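Local coordinates for protein involved in catabolism of external DNA (Legionella pneumophila subsp. pneumophila, PDB 2OO3) that probably transfers a methyl group from S-adenosyl-L-methionine to N6 of a single adenine in 23S ribosomal RNA, at residues Tyr29-Asp34 with Asn108-Gln113; Leu37-Thr42 with Asp114-Cys119; Ser102-Ile107 with Lys131-Asn136; Ala152-Pro157 with Ser187-Gly192. All blocks are in the same frame, centred on the assembly; numbering follows the deposited sequence.

Contact 1 of 4, residues Tyr29-Asp34 with Asn108-Gln113; sequences YLTHKD and NQLRSQ
R111 and Q113 donate hydrogen bonds to K33 and D34 across this surface contact. NH1 of R111 gives a bond of 2.7 Å to the carbonyl O of K33. That oxygen lies close to the guanidinium plane, but the donor stands above the K33 carbonyl plane, 39° out of it. NH2 adds a weak bond to the same oxygen. The arginine reaches K33 because its chain bends at chi2 and chi3. Beyond the contact, its NE forms a salt bridge with D114 and its NH2 bonds the carbonyl of K35, so the flat group is held from several directions.

Q113 NE2 donates to D34 OD1 at 3.0 Å, with an almost straight N-H...O angle of 170°. The acceptor lies in the amide plane, while the carboxylate is turned nearly perpendicular to the amide. D34 OD1 also lies 4.5 Å from R111 NH1, well out of the guanidinium plane, so here only the charges can attract.

Both segments leave the C-terminal ends of helices, 14-30 and 102-109, and each leads into a parallel strand of the Rossmann-like methyltransferase sheet. A type I turn from L30 to K33 reverses the first chain.

Van der Waals contacts centre on T31. Its methyl CG2 lies over one face of the R111 guanidinium, 3.8 Å from NE. Q113 NE2 lies over the opposite face, toward the rim. The same T31 methyl makes an apolar contact with L110 CD2 at 3.8 Å.

Water completes the join. One molecule donates to T31 OG1 and to Q109 O, at 2.8 Å from the latter. T31 OG1 also bonds the carbonyl of L27. A second water donates to Q113 OE1 and, weakly, to D34 O.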
loop_
_atom_site.group_PDB
_atom_site.type_symbol
_atom_site.label_atom_id
_atom_site.label_comp_id
_atom_site.label_asym_id
_atom_site.label_seq_id
_atom_site.Cartn_x
_atom_site.Cartn_y
_atom_site.Cartn_z
ATOM N N TYR A 29 11.393 0.540 7.692
ATOM C CA TYR A 29 12.142 1.755 8.054
ATOM C C TYR A 29 11.686 2.311 9.375
ATOM O O TYR A 29 12.509 2.635 10.259
ATOM C CB TYR A 29 11.945 2.861 7.030
ATOM C CG TYR A 29 12.666 4.149 7.416
ATOM C CD1 TYR A 29 14.044 4.278 7.212
ATOM C CD2 TYR A 29 11.970 5.243 7.974
ATOM C CE1 TYR A 29 14.717 5.465 7.534
ATOM C CE2 TYR A 29 12.628 6.436 8.304
ATOM C CZ TYR A 29 14.001 6.542 8.062
ATOM O OH TYR A 29 14.691 7.716 8.374
ATOM N N LEU A 30 10.367 2.449 9.508
ATOM C CA LEU A 30 9.819 3.162 10.663
ATOM C C LEU A 30 10.025 2.430 11.965
ATOM O O LEU A 30 10.161 3.064 13.020
ATOM C CB LEU A 30 8.341 3.485 10.458
ATOM C CG LEU A 30 8.031 4.616 9.471
ATOM C CD1 LEU A 30 6.519 4.739 9.347
ATOM C CD2 LEU A 30 8.614 5.900 9.944
ATOM N N THR A 31 10.013 1.098 11.909
ATOM C CA THR A 31 10.236 0.301 13.110
ATOM C C THR A 31 11.720 0.352 13.572
ATOM O O THR A 31 12.086 -0.269 14.589
ATOM C CB THR A 31 9.765 -1.163 12.921
ATOM O OG1 THR A 31 10.400 -1.709 11.756
ATOM C CG2 THR A 31 8.205 -1.225 12.744
ATOM N N HIS A 32 12.573 1.096 12.871
ATOM C CA HIS A 32 13.931 1.303 13.397
ATOM C C HIS A 32 13.942 2.119 14.672
ATOM O O HIS A 32 14.831 1.945 15.511
ATOM C CB HIS A 32 14.837 1.996 12.410
ATOM C CG HIS A 32 15.423 1.066 11.411
ATOM N ND1 HIS A 32 16.505 0.267 11.698
ATOM C CD2 HIS A 32 15.063 0.780 10.138
ATOM C CE1 HIS A 32 16.805 -0.460 10.632
ATOM N NE2 HIS A 32 15.948 -0.165 9.671
ATOM N N LYS A 33 12.964 3.009 14.804
ATOM C CA LYS A 33 12.845 3.831 15.990
ATOM C C LYS A 33 12.065 3.095 17.049
ATOM O O LYS A 33 10.928 2.662 16.801
ATOM C CB LYS A 33 12.124 5.146 15.687
ATOM C CG LYS A 33 12.245 6.143 16.850
ATOM C CD LYS A 33 11.892 7.553 16.417
ATOM C CE LYS A 33 12.496 8.564 17.359
ATOM N NZ LYS A 33 11.650 8.691 18.549
ATOM N N ASP A 34 12.669 3.011 18.236
ATOM C CA ASP A 34 12.074 2.366 19.397
ATOM C C ASP A 34 11.169 3.345 20.155
ATOM O O ASP A 34 11.377 3.648 21.357
ATOM C CB ASP A 34 13.161 1.796 20.326
ATOM C CG ASP A 34 12.599 0.857 21.362
ATOM O OD1 ASP A 34 11.544 0.234 21.089
ATOM O OD2 ASP A 34 13.192 0.732 22.453
ATOM N N ASN A 108 2.431 -8.358 10.905
ATOM C CA ASN A 108 3.689 -9.093 10.935
ATOM C C ASN A 108 4.910 -8.247 11.240
ATOM O O ASN A 108 5.773 -8.679 12.002
ATOM C CB ASN A 108 3.907 -9.911 9.651
ATOM C CG ASN A 108 3.373 -11.311 9.788
ATOM O OD1 ASN A 108 4.052 -12.204 10.325
ATOM N ND2 ASN A 108 2.125 -11.503 9.379
ATOM N N GLN A 109 4.997 -7.055 10.669
ATOM C CA GLN A 109 6.174 -6.224 10.863
ATOM C C GLN A 109 6.170 -5.244 12.051
ATOM O O GLN A 109 7.244 -4.794 12.509
ATOM C CB GLN A 109 6.413 -5.448 9.586
ATOM C CG GLN A 109 7.273 -6.224 8.583
ATOM C CD GLN A 109 7.431 -5.423 7.337
ATOM O OE1 GLN A 109 6.471 -5.248 6.606
ATOM N NE2 GLN A 109 8.603 -4.856 7.130
ATOM N N LEU A 110 4.988 -4.879 12.517
ATOM C CA LEU A 110 4.876 -3.940 13.624
ATOM C C LEU A 110 5.175 -4.613 14.958
ATOM O O LEU A 110 5.348 -5.836 15.003
ATOM C CB LEU A 110 3.505 -3.241 13.616
ATOM C CG LEU A 110 3.383 -2.203 12.478
ATOM C CD1 LEU A 110 1.976 -1.616 12.441
ATOM C CD2 LEU A 110 4.371 -1.088 12.657
ATOM N N ARG A 111 5.254 -3.812 16.031
ATOM C CA ARG A 111 5.696 -4.310 17.335
ATOM C C ARG A 111 4.571 -4.232 18.367
ATOM O O ARG A 111 3.568 -3.540 18.160
ATOM C CB ARG A 111 6.917 -3.496 17.789
ATOM C CG ARG A 111 7.968 -3.535 16.719
ATOM C CD ARG A 111 8.765 -2.294 16.580
ATOM N NE ARG A 111 8.000 -1.046 16.496
ATOM C CZ ARG A 111 8.574 0.136 16.690
ATOM N NH1 ARG A 111 9.880 0.162 16.943
ATOM N NH2 ARG A 111 7.878 1.271 16.652
ATOM N N SER A 112 4.748 -4.919 19.494
ATOM C CA SER A 112 3.751 -4.880 20.554
ATOM C C SER A 112 3.491 -3.477 21.044
ATOM O O SER A 112 2.374 -3.191 21.496
ATOM C CB SER A 112 4.170 -5.767 21.733
ATOM O OG SER A 112 5.482 -5.441 22.153
ATOM N N GLN A 113 4.487 -2.579 20.955
ATOM C CA GLN A 113 4.270 -1.197 21.446
ATOM C C GLN A 113 3.453 -0.314 20.487
ATOM O O GLN A 113 3.043 0.787 20.836
ATOM C CB GLN A 113 5.614 -0.495 21.734
ATOM C CG GLN A 113 6.383 -0.222 20.438
ATOM C CD GLN A 113 7.769 0.282 20.673
ATOM O OE1 GLN A 113 7.943 1.435 21.101
ATOM N NE2 GLN A 113 8.787 -0.559 20.387
HETATM O O HOH W 1 9.907 -4.531 11.626
HETATM O O HOH W 2 9.119 2.179 23.449
#

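Contact 2 of 4, residues Leu37-Thr42 with Asp114-Cys119; sequences LFYLET and DRLYLC
F38 CE1 lies over one face of the R115 guanidinium, toward its rim and 3.4 Å from R115 NH1. The ring and guanidinium planes are 24° apart. R115 reaches the ring by a bend at chi3 (59°), and its NE forms a salt bridge with E158. The same CE1 of F38 also touches Y117 CB at 3.6 Å. The Y39 ring has L118 CD2 at its edge, 4.0 Å from CE2. E41 OE1 also lies in that ring's plane, where Y39 OH donates to it at 2.5 Å on the anti side of the carboxylate. E41 OE2 bonds S44 OG. At the edge of the Y117 ring lies SG of C119.

Strands 38-41 and 115-119 run nearly parallel as neighbours in the central sheet of a Rossmann-like methyltransferase. Five backbone bonds join the segments, from R115 N to L37 O at one end to C119 N to E41 O at the other. F38, L40, R115 and Y117 share one face of the sheet; Y39, E41, L116 and L118 share the other, which helix 102-109 covers.

L40 CD1 packs against Y117 CD2 at 3.7 Å. L118 lies side by side with E41, its CD2 3.9 Å from E41 CD. Ahead of the strands, D114 OD1 accepts from L37 N at 2.9 Å, on its anti side and 31° out of the carboxylate plane. D114 OD2 pairs with R111.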
loop_
_atom_site.group_PDB
_atom_site.type_symbol
_atom_site.label_atom_id
_atom_site.label_comp_id
_atom_site.label_asym_id
_atom_site.label_seq_id
_atom_site.Cartn_x
_atom_site.Cartn_y
_atom_site.Cartn_z
ATOM N N LEU A 37 4.510 3.585 17.207
ATOM C CA LEU A 37 4.030 4.080 15.938
ATOM C C LEU A 37 2.528 3.860 15.908
ATOM O O LEU A 37 2.023 2.783 16.307
ATOM C CB LEU A 37 4.736 3.307 14.784
ATOM C CG LEU A 37 4.333 3.570 13.325
ATOM C CD1 LEU A 37 4.756 4.968 12.851
ATOM C CD2 LEU A 37 4.926 2.515 12.377
ATOM N N PHE A 38 1.796 4.882 15.473
ATOM C CA PHE A 38 0.394 4.709 15.104
ATOM C C PHE A 38 0.322 4.263 13.627
ATOM O O PHE A 38 0.881 4.933 12.741
ATOM C CB PHE A 38 -0.329 6.055 15.257
ATOM C CG PHE A 38 -1.795 6.005 14.955
ATOM C CD1 PHE A 38 -2.609 5.061 15.565
ATOM C CD2 PHE A 38 -2.370 6.928 14.098
ATOM C CE1 PHE A 38 -3.959 5.013 15.327
ATOM C CE2 PHE A 38 -3.765 6.881 13.835
ATOM C CZ PHE A 38 -4.544 5.919 14.438
ATOM N N TYR A 39 -0.363 3.156 13.363
ATOM C CA TYR A 39 -0.518 2.692 11.995
ATOM C C TYR A 39 -2.009 2.765 11.674
ATOM O O TYR A 39 -2.816 2.110 12.320
ATOM C CB TYR A 39 0.009 1.256 11.844
ATOM C CG TYR A 39 -0.283 0.664 10.490
ATOM C CD1 TYR A 39 0.526 0.988 9.377
ATOM C CD2 TYR A 39 -1.357 -0.208 10.297
ATOM C CE1 TYR A 39 0.264 0.456 8.120
ATOM C CE2 TYR A 39 -1.623 -0.768 9.016
ATOM C CZ TYR A 39 -0.810 -0.416 7.952
ATOM O OH TYR A 39 -1.025 -0.930 6.692
ATOM N N LEU A 40 -2.356 3.589 10.694
ATOM C CA LEU A 40 -3.762 3.785 10.297
ATOM C C LEU A 40 -4.021 3.346 8.850
ATOM O O LEU A 40 -3.359 3.851 7.917
ATOM C CB LEU A 40 -4.155 5.271 10.490
ATOM C CG LEU A 40 -5.499 5.734 9.917
ATOM C CD1 LEU A 40 -6.640 5.003 10.629
ATOM C CD2 LEU A 40 -5.612 7.208 10.125
ATOM N N GLU A 41 -4.970 2.418 8.661
ATOM C CA GLU A 41 -5.461 2.097 7.332
ATOM C C GLU A 41 -6.856 2.603 7.140
ATOM O O GLU A 41 -7.745 2.310 7.940
ATOM C CB GLU A 41 -5.441 0.597 7.047
ATOM C CG GLU A 41 -4.082 0.029 6.735
ATOM C CD GLU A 41 -4.165 -1.469 6.440
ATOM O OE1 GLU A 41 -3.180 -2.210 6.647
ATOM O OE2 GLU A 41 -5.252 -1.894 6.014
ATOM N N THR A 42 -7.069 3.336 6.048
ATOM C CA THR A 42 -8.388 3.914 5.742
ATOM C C THR A 42 -9.313 2.884 5.040
ATOM O O THR A 42 -10.530 2.963 5.137
ATOM C CB THR A 42 -8.219 5.173 4.818
ATOM O OG1 THR A 42 -7.323 4.838 3.749
ATOM C CG2 THR A 42 -7.584 6.372 5.560
ATOM N N ASP A 114 3.244 -0.770 19.269
ATOM C CA ASP A 114 2.647 0.088 18.238
ATOM C C ASP A 114 1.150 0.006 18.362
ATOM O O ASP A 114 0.628 -0.804 19.141
ATOM C CB ASP A 114 3.126 -0.341 16.833
ATOM C CG ASP A 114 4.639 -0.218 16.679
ATOM O OD1 ASP A 114 5.205 0.792 17.183
ATOM O OD2 ASP A 114 5.282 -1.114 16.057
ATOM N N ARG A 115 0.430 0.824 17.613
ATOM C CA ARG A 115 -1.034 0.735 17.648
ATOM C C ARG A 115 -1.566 0.744 16.244
ATOM O O ARG A 115 -1.291 1.698 15.488
ATOM C CB ARG A 115 -1.640 1.911 18.417
ATOM C CG ARG A 115 -3.135 1.880 18.492
ATOM C CD ARG A 115 -3.663 2.832 19.573
ATOM N NE ARG A 115 -3.237 4.202 19.312
ATOM C CZ ARG A 115 -4.004 5.160 18.790
ATOM N NH1 ARG A 115 -5.272 4.918 18.460
ATOM N NH2 ARG A 115 -3.487 6.370 18.600
ATOM N N LEU A 116 -2.314 -0.306 15.898
ATOM C CA LEU A 116 -2.893 -0.437 14.547
ATOM C C LEU A 116 -4.360 -0.082 14.615
ATOM O O LEU A 116 -5.103 -0.579 15.465
ATOM C CB LEU A 116 -2.757 -1.868 13.985
ATOM C CG LEU A 116 -1.349 -2.428 13.679
ATOM C CD1 LEU A 116 -0.599 -2.807 14.955
ATOM C CD2 LEU A 116 -1.458 -3.622 12.721
ATOM N N TYR A 117 -4.790 0.740 13.681
ATOM C CA TYR A 117 -6.159 1.111 13.602
ATOM C C TYR A 117 -6.637 0.843 12.167
ATOM O O TYR A 117 -6.183 1.491 11.198
ATOM C CB TYR A 117 -6.258 2.580 13.957
ATOM C CG TYR A 117 -7.638 3.045 14.259
ATOM C CD1 TYR A 117 -8.007 3.392 15.576
ATOM C CD2 TYR A 117 -8.589 3.179 13.241
ATOM C CE1 TYR A 117 -9.281 3.856 15.851
ATOM C CE2 TYR A 117 -9.861 3.641 13.515
ATOM C CZ TYR A 117 -10.189 3.975 14.817
ATOM O OH TYR A 117 -11.420 4.451 15.083
ATOM N N LEU A 118 -7.547 -0.114 12.026
ATOM C CA LEU A 118 -7.949 -0.582 10.708
ATOM C C LEU A 118 -9.408 -0.235 10.461
ATOM O O LEU A 118 -10.267 -0.565 11.288
ATOM C CB LEU A 118 -7.782 -2.103 10.620
ATOM C CG LEU A 118 -6.403 -2.665 11.021
ATOM C CD1 LEU A 118 -6.374 -4.204 11.062
ATOM C CD2 LEU A 118 -5.247 -2.073 10.098
ATOM N N CYS A 119 -9.693 0.395 9.326
ATOM C CA CYS A 119 -11.070 0.840 9.022
ATOM C C CYS A 119 -11.588 0.086 7.822
ATOM O O CYS A 119 -10.879 -0.035 6.818
ATOM C CB CYS A 119 -11.126 2.337 8.686
ATOM S SG CYS A 119 -10.503 3.456 10.009
#

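Contact 3 of 4, residues Ser102-Ile107 with Lys131-Asn136; sequences SPYFAI and KLPHFN
I107 and Y104 of helix 102-109 pack against L132, P133 and F135 in the loop between helix 123-129 and strand 139-142. The contact thus covers one flank of a helix that packs on the central sheet of the Rossmann-type fold. S102, at the start of this helix, is a predicted S-adenosyl-L-methionine site.

Y104 can be followed outward. Its CB lies 4.2 Å from L132 CD1. Chi1 of -162° sets CG anti to the backbone N and swings the ring toward the loop. CD1 of the ring then meets the same L132 methyl at 3.9 Å, at the ring edge and near its plane. One atom further, CE1 touches P133 CG at 4.0 Å, with the two side chains about perpendicular. At the tip, OH bonds Q89 of helix 81-90, and it also lies at the edge of the F135 ring near CZ.

I107 uses both its branches. CG2 comes obliquely to the F135 ring, 3.4 Å from CD2. P133 CB lies over one face of that ring, toward its rim. No hydrogen bond joins the two segments. The other branch of I107 ends at CD1, which lies 3.3 Å from the carbonyl O of P133.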
loop_
_atom_site.group_PDB
_atom_site.type_symbol
_atom_site.label_atom_id
_atom_site.label_comp_id
_atom_site.label_asym_id
_atom_site.label_seq_id
_atom_site.Cartn_x
_atom_site.Cartn_y
_atom_site.Cartn_z
ATOM N N SER A 102 -3.054 -5.881 3.247
ATOM C CA SER A 102 -2.166 -4.968 3.940
ATOM C C SER A 102 -2.194 -5.100 5.475
ATOM O O SER A 102 -1.125 -5.067 6.119
ATOM C CB SER A 102 -2.375 -3.511 3.452
ATOM O OG SER A 102 -3.651 -3.050 3.841
ATOM N N PRO A 103 -3.377 -5.313 6.083
ATOM C CA PRO A 103 -3.327 -5.488 7.556
ATOM C C PRO A 103 -2.486 -6.700 8.015
ATOM O O PRO A 103 -1.835 -6.608 9.034
ATOM C CB PRO A 103 -4.810 -5.743 7.920
ATOM C CG PRO A 103 -5.573 -5.102 6.849
ATOM C CD PRO A 103 -4.776 -5.412 5.597
ATOM N N TYR A 104 -2.505 -7.797 7.251
ATOM C CA TYR A 104 -1.706 -8.985 7.560
ATOM C C TYR A 104 -0.206 -8.698 7.442
ATOM O O TYR A 104 0.583 -9.139 8.289
ATOM C CB TYR A 104 -2.140 -10.170 6.671
ATOM C CG TYR A 104 -1.686 -11.511 7.197
ATOM C CD1 TYR A 104 -2.538 -12.297 7.985
ATOM C CD2 TYR A 104 -0.426 -12.014 6.882
ATOM C CE1 TYR A 104 -2.118 -13.534 8.512
ATOM C CE2 TYR A 104 -0.009 -13.288 7.369
ATOM C CZ TYR A 104 -0.862 -14.016 8.187
ATOM O OH TYR A 104 -0.470 -15.242 8.669
ATOM N N PHE A 105 0.210 -7.924 6.442
ATOM C CA PHE A 105 1.605 -7.440 6.433
ATOM C C PHE A 105 1.942 -6.589 7.669
ATOM O O PHE A 105 3.008 -6.780 8.317
ATOM C CB PHE A 105 1.896 -6.663 5.127
ATOM C CG PHE A 105 1.893 -7.541 3.885
ATOM C CD1 PHE A 105 3.000 -8.358 3.583
ATOM C CD2 PHE A 105 0.814 -7.539 3.021
ATOM C CE1 PHE A 105 3.000 -9.173 2.424
ATOM C CE2 PHE A 105 0.811 -8.344 1.849
ATOM C CZ PHE A 105 1.900 -9.162 1.572
ATOM N N ALA A 106 1.077 -5.634 8.001
ATOM C CA ALA A 106 1.380 -4.704 9.100
ATOM C C ALA A 106 1.507 -5.412 10.462
ATOM O O ALA A 106 2.403 -5.137 11.268
ATOM C CB ALA A 106 0.336 -3.565 9.142
ATOM N N ILE A 107 0.604 -6.350 10.711
ATOM C CA ILE A 107 0.625 -7.099 11.948
ATOM C C ILE A 107 1.911 -7.910 12.042
ATOM O O ILE A 107 2.457 -8.093 13.118
ATOM C CB ILE A 107 -0.650 -7.990 12.063
ATOM C CG1 ILE A 107 -1.873 -7.110 12.341
ATOM C CG2 ILE A 107 -0.512 -8.938 13.209
ATOM C CD1 ILE A 107 -3.284 -7.832 12.142
ATOM N N LYS A 131 -11.562 -11.443 12.056
ATOM C CA LYS A 131 -10.963 -12.764 12.241
ATOM C C LYS A 131 -9.422 -12.806 12.058
ATOM O O LYS A 131 -8.817 -13.838 12.222
ATOM C CB LYS A 131 -11.603 -13.741 11.250
ATOM C CG LYS A 131 -13.161 -13.874 11.366
ATOM C CD LYS A 131 -13.481 -14.488 12.709
ATOM C CE LYS A 131 -14.780 -15.342 12.749
ATOM N NZ LYS A 131 -14.933 -15.974 14.141
ATOM N N LEU A 132 -8.803 -11.702 11.672
ATOM C CA LEU A 132 -7.328 -11.660 11.538
ATOM C C LEU A 132 -6.625 -11.922 12.852
ATOM O O LEU A 132 -7.051 -11.365 13.876
ATOM C CB LEU A 132 -6.884 -10.294 11.037
ATOM C CG LEU A 132 -7.003 -10.073 9.514
ATOM C CD1 LEU A 132 -5.596 -10.019 8.972
ATOM C CD2 LEU A 132 -7.915 -11.099 8.724
ATOM N N PRO A 133 -5.547 -12.757 12.832
ATOM C CA PRO A 133 -4.776 -12.937 14.071
ATOM C C PRO A 133 -4.104 -11.605 14.465
ATOM O O PRO A 133 -3.728 -10.813 13.574
ATOM C CB PRO A 133 -3.688 -13.982 13.687
ATOM C CG PRO A 133 -3.558 -13.897 12.192
ATOM C CD PRO A 133 -4.977 -13.539 11.710
ATOM N N HIS A 134 -3.968 -11.359 15.766
ATOM C CA HIS A 134 -3.282 -10.155 16.254
ATOM C C HIS A 134 -1.892 -10.494 16.743
ATOM O O HIS A 134 -1.087 -9.602 16.945
ATOM C CB HIS A 134 -4.071 -9.464 17.395
ATOM C CG HIS A 134 -5.423 -8.968 16.968
ATOM N ND1 HIS A 134 -6.362 -8.475 17.856
ATOM C CD2 HIS A 134 -5.997 -8.916 15.739
ATOM C CE1 HIS A 134 -7.440 -8.105 17.179
ATOM N NE2 HIS A 134 -7.250 -8.383 15.899
ATOM N N PHE A 135 -1.596 -11.777 16.915
ATOM C CA PHE A 135 -0.346 -12.176 17.608
ATOM C C PHE A 135 -0.246 -11.395 18.929
ATOM O O PHE A 135 -1.229 -11.323 19.668
ATOM C CB PHE A 135 0.861 -11.962 16.700
ATOM C CG PHE A 135 0.732 -12.638 15.358
ATOM C CD1 PHE A 135 0.525 -14.006 15.264
ATOM C CD2 PHE A 135 0.767 -11.909 14.202
ATOM C CE1 PHE A 135 0.360 -14.623 14.000
ATOM C CE2 PHE A 135 0.626 -12.529 12.951
ATOM C CZ PHE A 135 0.410 -13.866 12.857
ATOM N N ASN A 136 0.902 -10.779 19.211
ATOM C CA ASN A 136 1.004 -9.902 20.379
ATOM C C ASN A 136 0.873 -8.413 20.031
ATOM O O ASN A 136 1.341 -7.553 20.798
ATOM C CB ASN A 136 2.318 -10.164 21.155
ATOM C CG ASN A 136 3.560 -9.757 20.356
ATOM O OD1 ASN A 136 3.539 -9.759 19.120
ATOM N ND2 ASN A 136 4.654 -9.436 21.060
#

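Contact 4 of 4, residues Ala152-Pro157 with Ser187-Gly192; sequences ALLPPP and SKFSTG
P156 CD sits on the face of the F189 ring, 3.6 Å from its centroid and 13° off the ring normal. This is a CH-pi contact. The two side chains cross at about a right angle. P155 comes to the same ring obliquely, its CB 3.7 Å from F189 CD1. L154 joins them with CD2, 4.0 Å from F189 CD2. F189 reaches all three because its CG is anti to the backbone N, at chi1 -174°.

The ring is also backed from within its own segment. The backbone N of G192 lies over the opposite face, above the centre, so the ring is sandwiched between this amide and P156. The chain returns there through a type I turn from F189 to G192.

Further out, P155 CD rests 3.6 Å from the carbonyl O of K188. The peptide bond before P155 is cis. The K188 chain, bent at chi3, passes the carbonyl O of L154, and NZ bonds the carbonyl of N151. F189 O accepts from Y194 OH. L154 and P156 both touch F38 of strand 38-41, which links the contact to the sheet.

The contact is made without a hydrogen bond between the segments. They take in the ends of helices 146-153 and 174-188 and lead toward strands 161-165 and 193-200. The arrangement joins two helix-to-strand connections at one end of the parallel part of the sheet, in an alpha/beta fold of the Rossmann type.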
loop_
_atom_site.group_PDB
_atom_site.type_symbol
_atom_site.label_atom_id
_atom_site.label_comp_id
_atom_site.label_asym_id
_atom_site.label_seq_id
_atom_site.Cartn_x
_atom_site.Cartn_y
_atom_site.Cartn_z
ATOM N N ALA A 152 -10.363 12.731 12.733
ATOM C CA ALA A 152 -10.565 12.481 14.164
ATOM C C ALA A 152 -9.343 11.923 14.891
ATOM O O ALA A 152 -9.198 12.125 16.117
ATOM C CB ALA A 152 -11.744 11.530 14.364
ATOM N N LEU A 153 -8.486 11.208 14.150
ATOM C CA LEU A 153 -7.441 10.374 14.744
ATOM C C LEU A 153 -6.053 10.975 14.678
ATOM O O LEU A 153 -5.127 10.404 15.239
ATOM C CB LEU A 153 -7.400 8.986 14.080
ATOM C CG LEU A 153 -8.686 8.153 14.190
ATOM C CD1 LEU A 153 -8.534 6.874 13.438
ATOM C CD2 LEU A 153 -9.029 7.865 15.643
ATOM N N LEU A 154 -5.908 12.122 14.004
ATOM C CA LEU A 154 -4.595 12.737 13.809
ATOM C C LEU A 154 -4.610 14.169 14.373
ATOM O O LEU A 154 -5.663 14.831 14.321
ATOM C CB LEU A 154 -4.204 12.714 12.324
ATOM C CG LEU A 154 -4.148 11.355 11.609
ATOM C CD1 LEU A 154 -3.834 11.537 10.133
ATOM C CD2 LEU A 154 -3.090 10.433 12.230
ATOM N N PRO A 155 -3.494 14.620 14.994
ATOM C CA PRO A 155 -2.264 13.882 15.287
ATOM C C PRO A 155 -2.485 12.848 16.392
ATOM O O PRO A 155 -3.265 13.102 17.315
ATOM C CB PRO A 155 -1.304 14.970 15.776
ATOM C CG PRO A 155 -2.211 16.040 16.353
ATOM C CD PRO A 155 -3.454 16.000 15.523
ATOM N N PRO A 156 -1.820 11.683 16.298
ATOM C CA PRO A 156 -2.037 10.640 17.292
ATOM C C PRO A 156 -1.192 10.922 18.527
ATOM O O PRO A 156 -0.159 11.591 18.409
ATOM C CB PRO A 156 -1.521 9.366 16.591
ATOM C CG PRO A 156 -0.483 9.849 15.642
ATOM C CD PRO A 156 -0.824 11.289 15.277
ATOM N N PRO A 157 -1.606 10.388 19.704
ATOM C CA PRO A 157 -0.804 10.549 20.931
ATOM C C PRO A 157 0.619 10.046 20.782
ATOM O O PRO A 157 1.510 10.615 21.386
ATOM C CB PRO A 157 -1.576 9.725 21.989
ATOM C CG PRO A 157 -2.532 8.832 21.186
ATOM C CD PRO A 157 -2.837 9.605 19.934
ATOM N N SER A 187 -2.466 18.992 7.428
ATOM C CA SER A 187 -2.452 20.288 8.140
ATOM C C SER A 187 -2.360 20.115 9.668
ATOM O O SER A 187 -1.761 20.945 10.337
ATOM C CB SER A 187 -3.654 21.170 7.769
ATOM O OG SER A 187 -4.867 20.649 8.286
ATOM N N LYS A 188 -2.933 19.025 10.187
ATOM C CA LYS A 188 -2.971 18.716 11.630
ATOM C C LYS A 188 -1.785 17.858 12.078
ATOM O O LYS A 188 -1.437 17.844 13.247
ATOM C CB LYS A 188 -4.240 17.918 11.968
ATOM C CG LYS A 188 -5.554 18.658 11.790
ATOM C CD LYS A 188 -6.700 17.663 11.922
ATOM C CE LYS A 188 -7.773 18.235 12.829
ATOM N NZ LYS A 188 -8.493 17.147 13.533
ATOM N N PHE A 189 -1.182 17.130 11.142
ATOM C CA PHE A 189 -0.103 16.220 11.491
ATOM C C PHE A 189 0.882 16.176 10.328
ATOM O O PHE A 189 0.913 15.226 9.557
ATOM C CB PHE A 189 -0.706 14.841 11.789
ATOM C CG PHE A 189 0.283 13.841 12.303
ATOM C CD1 PHE A 189 1.236 14.204 13.254
ATOM C CD2 PHE A 189 0.257 12.523 11.839
ATOM C CE1 PHE A 189 2.152 13.270 13.748
ATOM C CE2 PHE A 189 1.161 11.579 12.328
ATOM C CZ PHE A 189 2.102 11.954 13.276
ATOM N N SER A 190 1.708 17.207 10.221
ATOM C CA SER A 190 2.506 17.443 9.016
ATOM C C SER A 190 3.779 16.564 8.962
ATOM O O SER A 190 4.496 16.554 7.962
ATOM C CB SER A 190 2.854 18.938 8.939
ATOM O OG SER A 190 3.774 19.262 9.980
ATOM N N THR A 191 4.074 15.860 10.056
ATOM C CA THR A 191 5.241 14.987 10.145
ATOM C C THR A 191 4.890 13.509 9.963
ATOM O O THR A 191 5.787 12.654 9.973
ATOM C CB THR A 191 6.010 15.155 11.475
ATOM O OG1 THR A 191 5.154 14.814 12.571
ATOM C CG2 THR A 191 6.554 16.613 11.638
ATOM N N GLY A 192 3.599 13.211 9.777
ATOM C CA GLY A 192 3.165 11.838 9.525
ATOM C C GLY A 192 3.658 11.348 8.169
ATOM O O GLY A 192 3.923 12.149 7.262
#

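Contact 2 is the hub, and the other three touch it. Contact 1 lies about 12 Å away between centres, where L110 CD1 packs 3.5 Å from Y39 CB. Contact 3 lies about 11 Å away on the sheet face bearing Y39, E41, L116 and L118; here A106 CB meets Y39 CE2 at 3.4 Å. Contact 4 meets the face bearing F38 and L40, with P156 CB 3.6 Å from F38 CD2. Contacts 3 and 4 do not touch, their centres about 23 Å apart. E41 OE1 lies 3.0 Å from S102 OG, probably hydrogen-bonded, which joins contacts 2 and 3 at the predicted S-adenosyl-L-methionine pocket.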